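Local coordinates for amino acid ABC transporter, periplasmic amino acid-binding protein (Brucella ovis, PDB 4Z9N) that binds glutathione and, as a periplasmic solute-binding protein, probably delivers its ligand to an ABC transporter in the inner membrane, at residues D[101-112]-D[208-219]; D[237-248]-D[257-265]. All coordinates share one frame; numbering follows the deposited sequence.

Overall arrangement
Starting from the N terminus, the chain builds a parallel sheet before entering the long strand 101-117, which carries it into the second lobe. The 95 residues after 101-112 form most of that lobe, and contact 1 closes their loop when strand 211-218 returns antiparallel to the outgoing strand. Helix 222-240 follows directly, and its C-terminal end opens contact 2, a short local closure in which 237-248 meets the helix 257-262. The two contacts thus run in series, neither enclosing nor crossing the other, with centres about 26 Å apart. Contact 1 joins the two lobes beside glutathione, contact 2 ties together C-terminal helices, and both touch the second subunit.

Contact 1: D[101-112]-D[208-219]; sequences LDFAGINYYDGQ and ISKEPFGLTVRQ. With NA (sodium ion), chain K.
Asp102 pairs with Val217, and the antiparallel ladder continues to Asp110 with Glu211; the axes of 101-106 and 211-218 lie at 141°, and a beta bulge between Phe103 and Ile106 shifts the register by one. At the bulge Ala104 N reaches Leu215 O at 2.7 Å, while Leu215 N is received by Gly105 O. On one face Phe103 and Thr216 run side by side, Phe103 CE2 lying 3.2 Å from Thr216 OG1, whose hydroxyl donates to Gly214 O. Farther along, Ile106 CD1 packs on Pro212 CB at 3.8 Å. The other face carries Phe213, part of the glutathione pocket. Its ring lies alongside Tyr108, the planes 34° apart, and its far end, CZ, is 3.5 Å from Asp110 OD2, a carboxylate oxygen also held by Ser186. Past Gly111, Gln112 N donates to Ser209 OG at 3.0 Å, in the loop leading into strand 211-218. Ser209 OG in turn donates a hydrogen bond to Glu211 OE2 at 2.7 Å, because the glutamate chain bends at chi2 (-85°); OE1 is hydrogen-bonded to the hydroxyls of Thr90 and Thr142. At the opposite end Leu101 O binds sodium at 2.6 Å, joined by Asp102 OD1, Gln219, Asp96 and Asp226 of the second subunit. This antiparallel pair is consistent with the interlobe hinge of family 3 binding proteins. The relay from Gln112 N through Ser209 OG probably helps to position the carboxylate of Glu211, a residue that touches glutathione, and the sodium probably offsets the negative charge of the aspartates gathered at the subunit boundary.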
loop_
_atom_site.group_PDB
_atom_site.type_symbol
_atom_site.label_atom_id
_atom_site.label_comp_id
_atom_site.label_asym_id
_atom_site.label_seq_id
_atom_site.Cartn_x
_atom_site.Cartn_y
_atom_site.Cartn_z
ATOM N N LEU D 101 5.150 6.288 15.384
ATOM C CA LEU D 101 4.089 5.392 14.924
ATOM C C LEU D 101 4.358 4.854 13.516
ATOM O O LEU D 101 5.079 5.467 12.722
ATOM C CB LEU D 101 2.733 6.104 14.950
ATOM C CG LEU D 101 2.281 6.705 16.292
ATOM C CD1 LEU D 101 0.898 7.334 16.150
ATOM C CD2 LEU D 101 2.308 5.669 17.431
ATOM N N ASP D 102 3.768 3.701 13.223
ATOM C CA ASP D 102 3.794 3.125 11.878
ATOM C C ASP D 102 2.361 2.793 11.455
ATOM O O ASP D 102 1.427 2.799 12.266
ATOM C CB ASP D 102 4.642 1.844 11.826
ATOM C CG ASP D 102 6.131 2.107 11.660
ATOM O OD1 ASP D 102 6.523 3.128 11.064
ATOM O OD2 ASP D 102 6.915 1.264 12.135
ATOM N N PHE D 103 2.199 2.457 10.187
ATOM C CA PHE D 103 0.884 2.118 9.647
ATOM C C PHE D 103 0.980 0.761 8.983
ATOM O O PHE D 103 1.887 0.524 8.186
ATOM C CB PHE D 103 0.414 3.192 8.664
ATOM C CG PHE D 103 0.204 4.530 9.308
ATOM C CD1 PHE D 103 1.269 5.415 9.482
ATOM C CD2 PHE D 103 -1.050 4.896 9.768
ATOM C CE1 PHE D 103 1.068 6.642 10.107
ATOM C CE2 PHE D 103 -1.246 6.121 10.384
ATOM C CZ PHE D 103 -0.201 6.981 10.558
ATOM N N ALA D 104 0.055 -0.128 9.320
ATOM C CA ALA D 104 0.148 -1.512 8.881
ATOM C C ALA D 104 -0.622 -1.745 7.580
ATOM O O ALA D 104 -0.526 -2.813 6.977
ATOM C CB ALA D 104 -0.350 -2.432 9.967
ATOM N N GLY D 105 -1.361 -0.739 7.126
ATOM C CA GLY D 105 -2.218 -0.922 5.963
ATOM C C GLY D 105 -3.251 0.192 5.900
ATOM O O GLY D 105 -3.375 0.971 6.840
ATOM N N ILE D 106 -3.967 0.260 4.782
ATOM C CA ILE D 106 -4.980 1.272 4.541
ATOM C C ILE D 106 -6.302 0.532 4.369
ATOM O O ILE D 106 -6.488 -0.162 3.383
ATOM C CB ILE D 106 -4.647 2.127 3.303
ATOM C CG1 ILE D 106 -3.424 3.021 3.562
ATOM C CG2 ILE D 106 -5.852 2.976 2.885
ATOM C CD1 ILE D 106 -2.740 3.473 2.267
ATOM N N ASN D 107 -7.206 0.652 5.333
ATOM C CA ASN D 107 -8.433 -0.124 5.212
ATOM C C ASN D 107 -9.543 0.659 4.508
ATOM O O ASN D 107 -10.567 0.093 4.164
ATOM C CB ASN D 107 -8.888 -0.654 6.590
ATOM C CG ASN D 107 -9.339 0.428 7.561
ATOM O OD1 ASN D 107 -8.981 1.605 7.465
ATOM N ND2 ASN D 107 -10.111 0.002 8.554
ATOM N N TYR D 108 -9.327 1.945 4.253
ATOM C CA TYR D 108 -10.330 2.707 3.526
ATOM C C TYR D 108 -9.678 3.950 2.936
ATOM O O TYR D 108 -9.181 4.784 3.684
ATOM C CB TYR D 108 -11.499 3.096 4.452
ATOM C CG TYR D 108 -12.664 3.698 3.702
ATOM C CD1 TYR D 108 -12.681 5.048 3.377
ATOM C CD2 TYR D 108 -13.723 2.907 3.284
ATOM C CE1 TYR D 108 -13.723 5.596 2.667
ATOM C CE2 TYR D 108 -14.770 3.443 2.573
ATOM C CZ TYR D 108 -14.760 4.787 2.264
ATOM O OH TYR D 108 -15.794 5.324 1.544
ATOM N N TYR D 109 -9.657 4.052 1.602
ATOM C CA TYR D 109 -9.183 5.269 0.933
ATOM C C TYR D 109 -10.315 6.275 0.881
ATOM O O TYR D 109 -11.343 5.993 0.298
ATOM C CB TYR D 109 -8.699 4.984 -0.487
ATOM C CG TYR D 109 -7.496 4.069 -0.564
ATOM C CD1 TYR D 109 -7.658 2.694 -0.574
ATOM C CD2 TYR D 109 -6.206 4.580 -0.616
ATOM C CE1 TYR D 109 -6.568 1.842 -0.645
ATOM C CE2 TYR D 109 -5.107 3.740 -0.685
ATOM C CZ TYR D 109 -5.299 2.372 -0.693
ATOM O OH TYR D 109 -4.213 1.530 -0.773
ATOM N N ASP D 110 -10.120 7.450 1.482
ATOM C CA ASP D 110 -11.153 8.487 1.465
ATOM C C ASP D 110 -10.546 9.817 0.987
ATOM O O ASP D 110 -9.374 9.881 0.604
ATOM C CB ASP D 110 -11.766 8.649 2.858
ATOM C CG ASP D 110 -13.228 9.049 2.816
ATOM O OD1 ASP D 110 -13.718 9.398 1.721
ATOM O OD2 ASP D 110 -13.884 8.997 3.884
ATOM N N GLY D 111 -11.361 10.861 0.971
ATOM C CA GLY D 111 -10.910 12.197 0.619
ATOM C C GLY D 111 -11.815 13.188 1.325
ATOM O O GLY D 111 -12.949 12.840 1.673
ATOM N N GLN D 112 -11.335 14.408 1.543
ATOM C CA GLN D 112 -12.127 15.419 2.263
ATOM C C GLN D 112 -13.182 16.070 1.378
ATOM O O GLN D 112 -12.914 16.396 0.216
ATOM C CB GLN D 112 -11.201 16.492 2.831
ATOM C CG GLN D 112 -11.893 17.638 3.549
ATOM C CD GLN D 112 -10.897 18.501 4.294
ATOM O OE1 GLN D 112 -9.734 18.122 4.458
ATOM N NE2 GLN D 112 -11.340 19.675 4.756
ATOM N N ILE D 208 -11.138 17.370 -1.850
ATOM C CA ILE D 208 -10.010 18.291 -1.832
ATOM C C ILE D 208 -8.736 17.711 -1.229
ATOM O O ILE D 208 -7.759 18.431 -1.079
ATOM C CB ILE D 208 -10.371 19.606 -1.091
ATOM C CG1 ILE D 208 -10.529 19.371 0.413
ATOM C CG2 ILE D 208 -11.640 20.218 -1.679
ATOM C CD1 ILE D 208 -10.498 20.663 1.255
ATOM N N SER D 209 -8.730 16.423 -0.895
ATOM C CA SER D 209 -7.536 15.827 -0.288
ATOM C C SER D 209 -7.532 14.329 -0.482
ATOM O O SER D 209 -8.559 13.743 -0.815
ATOM C CB SER D 209 -7.481 16.128 1.204
ATOM O OG SER D 209 -8.485 15.380 1.872
ATOM N N LYS D 210 -6.369 13.725 -0.259
ATOM C CA LYS D 210 -6.261 12.284 -0.089
ATOM C C LYS D 210 -6.300 11.957 1.399
ATOM O O LYS D 210 -5.539 12.535 2.188
ATOM C CB LYS D 210 -4.960 11.760 -0.708
ATOM C CG LYS D 210 -4.951 11.814 -2.230
ATOM C CD LYS D 210 -3.613 11.322 -2.787
ATOM C CE LYS D 210 -2.544 12.394 -2.620
ATOM N NZ LYS D 210 -1.318 11.991 -3.428
ATOM N N GLU D 211 -7.186 11.044 1.791
ATOM C CA GLU D 211 -7.296 10.657 3.198
ATOM C C GLU D 211 -7.320 9.139 3.330
ATOM O O GLU D 211 -8.376 8.522 3.510
ATOM C CB GLU D 211 -8.551 11.260 3.857
ATOM C CG GLU D 211 -8.721 12.750 3.654
ATOM C CD GLU D 211 -7.965 13.632 4.650
ATOM O OE1 GLU D 211 -7.332 13.126 5.606
ATOM O OE2 GLU D 211 -8.022 14.872 4.460
ATOM N N PRO D 212 -6.146 8.512 3.204
ATOM C CA PRO D 212 -6.090 7.062 3.394
ATOM C C PRO D 212 -6.148 6.686 4.885
ATOM O O PRO D 212 -5.247 7.037 5.657
ATOM C CB PRO D 212 -4.747 6.684 2.741
ATOM C CG PRO D 212 -3.890 7.947 2.912
ATOM C CD PRO D 212 -4.878 9.079 2.714
ATOM N N PHE D 213 -7.213 5.992 5.291
ATOM C CA PHE D 213 -7.386 5.600 6.700
ATOM C C PHE D 213 -6.416 4.467 7.005
ATOM O O PHE D 213 -6.442 3.442 6.316
ATOM C CB PHE D 213 -8.820 5.133 6.986
ATOM C CG PHE D 213 -9.865 6.212 6.853
ATOM C CD1 PHE D 213 -9.505 7.526 6.561
ATOM C CD2 PHE D 213 -11.212 5.910 7.038
ATOM C CE1 PHE D 213 -10.480 8.528 6.431
ATOM C CE2 PHE D 213 -12.203 6.898 6.906
ATOM C CZ PHE D 213 -11.824 8.220 6.622
ATOM N N GLY D 214 -5.577 4.638 8.023
ATOM C CA GLY D 214 -4.515 3.678 8.300
ATOM C C GLY D 214 -4.663 2.897 9.585
ATOM O O GLY D 214 -5.197 3.391 10.563
ATOM N N LEU D 215 -4.236 1.637 9.544
ATOM C CA LEU D 215 -4.173 0.787 10.720
ATOM C C LEU D 215 -2.925 1.162 11.493
ATOM O O LEU D 215 -1.810 0.865 11.063
ATOM C CB LEU D 215 -4.152 -0.682 10.300
ATOM C CG LEU D 215 -5.326 -1.028 9.376
ATOM C CD1 LEU D 215 -5.196 -2.443 8.872
ATOM C CD2 LEU D 215 -6.664 -0.824 10.081
ATOM N N THR D 216 -3.103 1.829 12.627
ATOM C CA THR D 216 -2.000 2.583 13.217
ATOM C C THR D 216 -1.428 1.862 14.432
ATOM O O THR D 216 -2.175 1.464 15.307
ATOM C CB THR D 216 -2.487 3.990 13.591
ATOM O OG1 THR D 216 -3.145 4.555 12.446
ATOM C CG2 THR D 216 -1.321 4.891 14.005
ATOM N N VAL D 217 -0.113 1.651 14.448
ATOM C CA VAL D 217 0.565 0.961 15.547
ATOM C C VAL D 217 1.803 1.755 15.962
ATOM O O VAL D 217 2.228 2.676 15.259
ATOM C CB VAL D 217 0.976 -0.487 15.177
ATOM C CG1 VAL D 217 -0.250 -1.390 14.961
ATOM C CG2 VAL D 217 1.875 -0.492 13.940
ATOM N N ARG D 218 2.384 1.386 17.096
ATOM C CA ARG D 218 3.656 1.974 17.516
ATOM C C ARG D 218 4.790 1.432 16.645
ATOM O O ARG D 218 4.752 0.281 16.226
ATOM C CB ARG D 218 3.932 1.674 18.997
ATOM C CG ARG D 218 2.968 2.359 19.948
ATOM C CD ARG D 218 3.303 2.054 21.406
ATOM N NE ARG D 218 3.115 0.650 21.738
ATOM C CZ ARG D 218 1.954 0.115 22.100
ATOM N NH1 ARG D 218 0.863 0.864 22.167
ATOM N NH2 ARG D 218 1.880 -1.178 22.375
ATOM N N GLN D 219 5.791 2.268 16.369
ATOM C CA GLN D 219 7.071 1.794 15.829
ATOM C C GLN D 219 7.773 0.846 16.802
ATOM O O GLN D 219 7.448 0.805 17.987
ATOM C CB GLN D 219 7.998 2.978 15.513
ATOM C CG GLN D 219 7.523 3.806 14.336
ATOM C CD GLN D 219 8.434 4.981 14.000
ATOM O OE1 GLN D 219 8.307 5.593 12.926
ATOM N NE2 GLN D 219 9.353 5.305 14.912
HETATM NA NA NA K . 6.892 5.442 10.903
#

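Contact 2: D[237-248]-D[257-265]; sequences NAEEYGITQANV and PDIKRLLGA
Asn237 CB approaches Leu262 CD1 at 4.3 Å near the end of helix 222-240, while its amide oxygen OD1 accepts from Lys210 of the second subunit. Ala238 meets the other methyl, CD2, of the same leucine. Tyr241 then sets its ring obliquely against one turn of helix 257-262, from Asp258 and Ile259 to Leu262: Tyr241 CD2 is 3.9 Å from Leu262 CD2, and Tyr241 CE2 is 4.0 Å from Asp258 CB. Asn237 O lies over one face of the tyrosine ring, toward its rim. The Asp258 carboxylate, its plane 27° from the ring, forms a salt bridge with Arg261, which has a second partner in Asp149 of the second subunit. Gly242, with positive phi, is the C-prime residue of a Schellman motif, and the chain emerges from it into Ile243. The tip of Ile243 is the meeting point of the contact, CD1 touching Leu262 CD2 at 3.7 Å and Ile259 CG2 at 3.8 Å. Leu262 reaches it with CG anti to its backbone N (chi1 -178°). Next, Thr244 N donates to Asn247 OD1 at 2.7 Å, and Asn247 ND2 returns to Gly242 O, tying the turn together. Val248 finally brings CG2 to within 4.0 Å of CD2 of Leu263, the residue before Gly264, C-prime of a second Schellman motif. No hydrogen bond crosses between 237-248 and 257-265. Cohesion therefore rests on methyls of branched aliphatic side chains and one aromatic ring, and the first Schellman turn is what brings Ile243 into this apolar cluster.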
loop_
_atom_site.group_PDB
_atom_site.type_symbol
_atom_site.label_atom_id
_atom_site.label_comp_id
_atom_site.label_asym_id
_atom_site.label_seq_id
_atom_site.Cartn_x
_atom_site.Cartn_y
_atom_site.Cartn_z
ATOM N N ASN D 237 -7.493 -10.792 0.565
ATOM C CA ASN D 237 -7.307 -12.018 -0.212
ATOM C C ASN D 237 -8.559 -12.896 -0.175
ATOM O O ASN D 237 -8.958 -13.450 -1.205
ATOM C CB ASN D 237 -6.085 -12.813 0.285
ATOM C CG ASN D 237 -4.786 -12.369 -0.375
ATOM O OD1 ASN D 237 -4.478 -12.767 -1.499
ATOM N ND2 ASN D 237 -4.020 -11.532 0.321
ATOM N N ALA D 238 -9.174 -13.010 1.000
ATOM C CA ALA D 238 -10.369 -13.836 1.149
ATOM C C ALA D 238 -11.483 -13.328 0.245
ATOM O O ALA D 238 -12.143 -14.119 -0.437
ATOM C CB ALA D 238 -10.833 -13.868 2.598
ATOM N N GLU D 239 -11.680 -12.014 0.197
ATOM C CA GLU D 239 -12.724 -11.503 -0.688
ATOM C C GLU D 239 -12.369 -11.825 -2.139
ATOM O O GLU D 239 -13.216 -12.312 -2.897
ATOM C CB GLU D 239 -12.956 -9.996 -0.533
ATOM C CG GLU D 239 -14.151 -9.552 -1.386
ATOM C CD GLU D 239 -14.354 -8.057 -1.481
ATOM O OE1 GLU D 239 -13.443 -7.276 -1.108
ATOM O OE2 GLU D 239 -15.459 -7.663 -1.927
ATOM N N GLU D 240 -11.119 -11.582 -2.520
ATOM C CA GLU D 240 -10.680 -11.861 -3.892
ATOM C C GLU D 240 -10.923 -13.329 -4.290
ATOM O O GLU D 240 -11.254 -13.632 -5.452
ATOM C CB GLU D 240 -9.191 -11.513 -4.070
ATOM C CG GLU D 240 -8.737 -11.621 -5.533
ATOM C CD GLU D 240 -7.236 -11.422 -5.719
ATOM O OE1 GLU D 240 -6.621 -10.716 -4.896
ATOM O OE2 GLU D 240 -6.683 -11.994 -6.687
ATOM N N TYR D 241 -10.790 -14.238 -3.324
ATOM C CA TYR D 241 -10.939 -15.660 -3.605
ATOM C C TYR D 241 -12.356 -16.181 -3.321
ATOM O O TYR D 241 -12.598 -17.377 -3.402
ATOM C CB TYR D 241 -9.922 -16.481 -2.802
ATOM C CG TYR D 241 -8.454 -16.164 -3.054
ATOM C CD1 TYR D 241 -8.037 -15.510 -4.202
ATOM C CD2 TYR D 241 -7.482 -16.541 -2.135
ATOM C CE1 TYR D 241 -6.686 -15.240 -4.425
ATOM C CE2 TYR D 241 -6.138 -16.276 -2.351
ATOM C CZ TYR D 241 -5.744 -15.624 -3.497
ATOM O OH TYR D 241 -4.402 -15.358 -3.705
ATOM N N GLY D 242 -13.292 -15.286 -3.023
ATOM C CA GLY D 242 -14.679 -15.676 -2.807
ATOM C C GLY D 242 -14.918 -16.465 -1.527
ATOM O O GLY D 242 -15.857 -17.273 -1.448
ATOM N N ILE D 243 -14.066 -16.225 -0.528
ATOM C CA ILE D 243 -14.186 -16.871 0.772
ATOM C C ILE D 243 -14.952 -15.952 1.703
ATOM O O ILE D 243 -14.546 -14.804 1.937
ATOM C CB ILE D 243 -12.811 -17.226 1.371
ATOM C CG1 ILE D 243 -12.037 -18.120 0.414
ATOM C CG2 ILE D 243 -12.992 -17.956 2.717
ATOM C CD1 ILE D 243 -10.561 -18.154 0.704
ATOM N N THR D 244 -16.054 -16.465 2.231
ATOM C CA THR D 244 -16.972 -15.671 3.033
ATOM C C THR D 244 -17.160 -16.294 4.410
ATOM O O THR D 244 -16.760 -17.436 4.651
ATOM C CB THR D 244 -18.346 -15.544 2.344
ATOM O OG1 THR D 244 -18.959 -16.836 2.259
ATOM C CG2 THR D 244 -18.191 -14.979 0.938
ATOM N N GLN D 245 -17.785 -15.546 5.309
ATOM C CA GLN D 245 -18.100 -16.056 6.639
ATOM C C GLN D 245 -18.906 -17.347 6.546
ATOM O O GLN D 245 -18.686 -18.290 7.313
ATOM C CB GLN D 245 -18.874 -15.007 7.434
ATOM C CG GLN D 245 -19.115 -15.353 8.895
ATOM C CD GLN D 245 -19.754 -14.202 9.651
ATOM O OE1 GLN D 245 -20.690 -13.570 9.159
ATOM N NE2 GLN D 245 -19.246 -13.916 10.850
ATOM N N ALA D 246 -19.828 -17.389 5.591
ATOM C CA ALA D 246 -20.739 -18.523 5.461
ATOM C C ALA D 246 -20.082 -19.753 4.845
ATOM O O ALA D 246 -20.477 -20.885 5.144
ATOM C CB ALA D 246 -21.957 -18.118 4.644
ATOM N N ASN D 247 -19.080 -19.559 3.991
ATOM C CA ASN D 247 -18.559 -20.717 3.263
ATOM C C ASN D 247 -17.138 -21.119 3.637
ATOM O O ASN D 247 -16.621 -22.095 3.106
ATOM C CB ASN D 247 -18.651 -20.486 1.745
ATOM C CG ASN D 247 -17.627 -19.479 1.205
ATOM O OD1 ASN D 247 -16.658 -19.097 1.873
ATOM N ND2 ASN D 247 -17.843 -19.056 -0.041
ATOM N N VAL D 248 -16.501 -20.367 4.531
ATOM C CA VAL D 248 -15.084 -20.613 4.811
ATOM C C VAL D 248 -14.818 -22.031 5.347
ATOM O O VAL D 248 -13.777 -22.622 5.056
ATOM C CB VAL D 248 -14.523 -19.548 5.773
ATOM C CG1 VAL D 248 -15.229 -19.594 7.118
ATOM C CG2 VAL D 248 -13.020 -19.726 5.930
ATOM N N PRO D 257 -4.895 -24.365 -4.805
ATOM C CA PRO D 257 -3.720 -24.218 -3.940
ATOM C C PRO D 257 -3.670 -22.893 -3.192
ATOM O O PRO D 257 -3.293 -22.895 -2.022
ATOM C CB PRO D 257 -2.544 -24.337 -4.918
ATOM C CG PRO D 257 -3.078 -25.188 -6.031
ATOM C CD PRO D 257 -4.518 -24.756 -6.178
ATOM N N ASP D 258 -4.030 -21.788 -3.843
ATOM C CA ASP D 258 -4.025 -20.489 -3.171
ATOM C C ASP D 258 -4.961 -20.479 -1.961
ATOM O O ASP D 258 -4.640 -19.898 -0.924
ATOM C CB ASP D 258 -4.424 -19.363 -4.128
ATOM C CG ASP D 258 -3.405 -19.132 -5.218
ATOM O OD1 ASP D 258 -2.291 -19.689 -5.137
ATOM O OD2 ASP D 258 -3.716 -18.372 -6.157
ATOM N N ILE D 259 -6.118 -21.112 -2.102
ATOM C CA ILE D 259 -7.115 -21.112 -1.045
ATOM C C ILE D 259 -6.700 -22.047 0.083
ATOM O O ILE D 259 -6.833 -21.718 1.269
ATOM C CB ILE D 259 -8.498 -21.489 -1.602
ATOM C CG1 ILE D 259 -8.955 -20.425 -2.606
ATOM C CG2 ILE D 259 -9.510 -21.647 -0.484
ATOM C CD1 ILE D 259 -10.321 -20.742 -3.259
ATOM N N LYS D 260 -6.179 -23.207 -0.296
ATOM C CA LYS D 260 -5.691 -24.188 0.667
ATOM C C LYS D 260 -4.596 -23.570 1.542
ATOM O O LYS D 260 -4.576 -23.752 2.765
ATOM C CB LYS D 260 -5.166 -25.427 -0.060
ATOM C CG LYS D 260 -4.618 -26.504 0.867
ATOM C CD LYS D 260 -4.073 -27.704 0.096
ATOM C CE LYS D 260 -5.157 -28.386 -0.701
ATOM N NZ LYS D 260 -4.686 -29.692 -1.245
ATOM N N ARG D 261 -3.693 -22.828 0.904
ATOM C CA ARG D 261 -2.584 -22.195 1.603
ATOM C C ARG D 261 -3.101 -21.064 2.493
ATOM O O ARG D 261 -2.712 -20.952 3.660
ATOM C CB ARG D 261 -1.542 -21.683 0.594
ATOM C CG ARG D 261 -0.312 -21.036 1.232
ATOM C CD ARG D 261 0.794 -20.751 0.214
ATOM N NE ARG D 261 0.343 -19.836 -0.837
ATOM C CZ ARG D 261 0.098 -20.204 -2.093
ATOM N NH1 ARG D 261 0.288 -21.466 -2.466
ATOM N NH2 ARG D 261 -0.315 -19.304 -2.983
ATOM N N LEU D 262 -3.995 -20.239 1.952
ATOM C CA LEU D 262 -4.587 -19.139 2.724
ATOM C C LEU D 262 -5.289 -19.655 3.979
ATOM O O LEU D 262 -5.132 -19.095 5.056
ATOM C CB LEU D 262 -5.590 -18.350 1.875
ATOM C CG LEU D 262 -6.242 -17.153 2.574
ATOM C CD1 LEU D 262 -5.197 -16.067 2.889
ATOM C CD2 LEU D 262 -7.413 -16.589 1.767
ATOM N N LEU D 263 -6.050 -20.736 3.842
ATOM C CA LEU D 263 -6.872 -21.197 4.962
ATOM C C LEU D 263 -6.150 -22.199 5.869
ATOM O O LEU D 263 -6.764 -22.784 6.760
ATOM C CB LEU D 263 -8.179 -21.801 4.441
ATOM C CG LEU D 263 -9.003 -20.766 3.671
ATOM C CD1 LEU D 263 -10.321 -21.349 3.213
ATOM C CD2 LEU D 263 -9.241 -19.517 4.529
ATOM N N GLY D 264 -4.847 -22.371 5.659
ATOM C CA GLY D 264 -4.038 -23.217 6.519
ATOM C C GLY D 264 -4.269 -24.707 6.351
ATOM O O GLY D 264 -4.010 -25.491 7.272
ATOM N N ALA D 265 -4.747 -25.107 5.176
ATOM C CA ALA D 265 -5.058 -26.511 4.921
ATOM C C ALA D 265 -3.920 -27.236 4.219
ATOM O O ALA D 265 -3.987 -28.441 4.013
ATOM C CB ALA D 265 -6.336 -26.635 4.099
#